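PDB 3MVG: ribosome inactivating type 1 protein from Iris hollandica, which belongs to the type 1 ribosome-inactivating proteins, a family of single-chain plant proteins that share a common fold of helices and a mixed sheet. Local coordinates for residues Asn22-Leu27 against Glu161-Arg166. Numbering follows the deposited sequence.
Sequences NLRNRL and ETARFR
Arg24 reaches from helix 13-27 to the C-terminal end of helix 146-164 and donates to Thr162 O and Ala163 O in the last turn of that helix, a helix-helix contact in the core of the ribosome-inactivating protein fold. Its CB leaves the helix toward the other segment, and CG, anti to the carbonyl carbon (chi1 -67°), starts an extended chain that runs out to NE. CG passes 4.4 Å from Ala163 CB. CD lies 3.5 Å from Ala163 O and also touches Arg166 NH2. NE then donates to Ala163 O (2.8 Å, N-H...O 155°), an acceptor lying in the guanidinium plane. One residue back, Thr162 O takes NH2 at 2.9 Å in a more bent bond, somewhat tilted from that plane. The two bonds use neighbouring N-H groups of one guanidinium and fix its rotation, while they satisfy buried carbonyls at the end of the helix. NH2 also forms a salt bridge with Glu169 of helix 166-173, a charge that probably offsets part of the positive cluster. Beside the arginine, Leu23 and Leu27 converge on one methyl: Leu23 CD2 is 4.1 Å from Ala163 CB, and Leu27 CD1 packs slightly farther off. Both leucines also rest on Leu50 of strand 49-55, which seats helix 13-27 against the mixed sheet. Just past Phe165, where the helix breaks, the extended side chain of Arg166 crosses Arg24 obliquely and sets CZ over one face of its guanidinium, toward the rim, the two planes 36° apart. Gln21 OE1 accepts from both Arg24 NH1 and Arg166 NH2, bridging the two like charges. Where the two guanidinium groups overlap at their rims, Arg24 NH1 sits 3.3 Å from Arg166 NH1, two donors in contact without a hydrogen bond.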
# COMPACT_ATOMS: atom_id res chain seq x y z
N ASN A 22 4.58 13.99 -1.01
CA ASN A 22 5.22 15.30 -1.11
C ASN A 22 6.73 15.21 -0.88
O ASN A 22 7.52 15.87 -1.54
CB ASN A 22 4.59 16.29 -0.13
CG ASN A 22 3.27 16.84 -0.63
OD1 ASN A 22 3.08 17.04 -1.83
ND2 ASN A 22 2.36 17.11 0.29
N LEU A 23 7.11 14.36 0.07
CA LEU A 23 8.52 14.11 0.32
C LEU A 23 9.22 13.51 -0.92
O LEU A 23 10.27 14.01 -1.34
CB LEU A 23 8.66 13.21 1.55
CG LEU A 23 10.07 12.77 1.90
CD1 LEU A 23 10.97 13.94 2.21
CD2 LEU A 23 10.01 11.83 3.09
N ARG A 24 8.63 12.49 -1.52
CA ARG A 24 9.19 11.89 -2.73
C ARG A 24 9.33 12.92 -3.84
O ARG A 24 10.33 12.94 -4.56
CB ARG A 24 8.34 10.72 -3.22
CG ARG A 24 8.32 9.52 -2.30
CD ARG A 24 7.63 8.33 -2.97
NE ARG A 24 7.37 7.30 -1.97
CZ ARG A 24 6.22 7.14 -1.31
NH1 ARG A 24 5.16 7.88 -1.61
NH2 ARG A 24 6.14 6.23 -0.36
N ASN A 25 8.33 13.79 -3.98
CA ASN A 25 8.34 14.79 -5.05
C ASN A 25 9.48 15.80 -4.90
O ASN A 25 10.04 16.25 -5.90
CB ASN A 25 6.98 15.51 -5.12
CG ASN A 25 5.87 14.61 -5.61
OD1 ASN A 25 6.09 13.53 -6.14
ND2 ASN A 25 4.64 15.07 -5.43
N ARG A 26 9.82 16.13 -3.66
CA ARG A 26 10.93 17.04 -3.39
C ARG A 26 12.30 16.35 -3.43
O ARG A 26 13.30 16.97 -3.80
CB ARG A 26 10.75 17.75 -2.04
CG ARG A 26 9.45 18.57 -1.88
CD ARG A 26 9.40 19.86 -2.73
NE ARG A 26 9.20 19.60 -4.16
CZ ARG A 26 8.04 19.24 -4.71
NH1 ARG A 26 6.95 19.10 -3.95
NH2 ARG A 26 7.97 19.01 -6.01
N LEU A 27 12.36 15.09 -3.02
CA LEU A 27 13.59 14.30 -3.11
C LEU A 27 14.00 14.07 -4.55
O LEU A 27 15.16 14.20 -4.91
CB LEU A 27 13.43 12.96 -2.40
CG LEU A 27 13.37 13.02 -0.87
CD1 LEU A 27 12.88 11.69 -0.36
CD2 LEU A 27 14.73 13.35 -0.28
N GLU A 161 12.80 4.99 4.67
CA GLU A 161 12.53 3.67 4.10
C GLU A 161 11.15 3.58 3.46
O GLU A 161 10.98 2.93 2.44
CB GLU A 161 12.72 2.54 5.12
CG GLU A 161 14.13 2.44 5.72
CD GLU A 161 15.22 1.98 4.76
OE1 GLU A 161 14.96 1.81 3.55
OE2 GLU A 161 16.35 1.79 5.25
N THR A 162 10.16 4.21 4.08
CA THR A 162 8.82 4.30 3.49
C THR A 162 8.81 5.18 2.23
O THR A 162 8.07 4.89 1.29
CB THR A 162 7.81 4.82 4.51
OG1 THR A 162 8.33 6.03 5.06
CG2 THR A 162 7.56 3.80 5.63
N ALA A 163 9.62 6.24 2.20
CA ALA A 163 9.76 7.02 0.96
C ALA A 163 10.33 6.12 -0.15
O ALA A 163 9.89 6.19 -1.29
CB ALA A 163 10.66 8.23 1.18
N ARG A 164 11.32 5.29 0.19
CA ARG A 164 11.96 4.40 -0.79
C ARG A 164 11.06 3.26 -1.23
O ARG A 164 11.13 2.84 -2.39
CB ARG A 164 13.25 3.82 -0.21
CG ARG A 164 14.37 4.81 -0.03
CD ARG A 164 15.48 4.13 0.74
NE ARG A 164 16.67 4.94 0.88
CZ ARG A 164 17.75 4.55 1.55
NH1 ARG A 164 17.78 3.37 2.15
NH2 ARG A 164 18.81 5.35 1.62
N PHE A 165 10.24 2.74 -0.32
CA PHE A 165 9.44 1.54 -0.59
C PHE A 165 7.99 1.70 -0.16
O PHE A 165 7.68 1.73 1.05
CB PHE A 165 9.99 0.32 0.14
CG PHE A 165 11.33 -0.14 -0.34
CD1 PHE A 165 11.45 -0.88 -1.51
CD2 PHE A 165 12.48 0.16 0.38
CE1 PHE A 165 12.69 -1.32 -1.96
CE2 PHE A 165 13.72 -0.28 -0.06
CZ PHE A 165 13.82 -1.02 -1.23
N ARG A 166 7.10 1.74 -1.13
CA ARG A 166 5.67 1.79 -0.84
C ARG A 166 5.19 0.53 -0.11
O ARG A 166 4.17 0.58 0.58
CB ARG A 166 4.86 2.04 -2.11
CG ARG A 166 5.13 3.41 -2.69
CD ARG A 166 4.56 3.58 -4.08
NE ARG A 166 4.98 4.84 -4.68
CZ ARG A 166 4.39 6.02 -4.49
NH1 ARG A 166 3.30 6.12 -3.72
NH2 ARG A 166 4.90 7.09 -5.06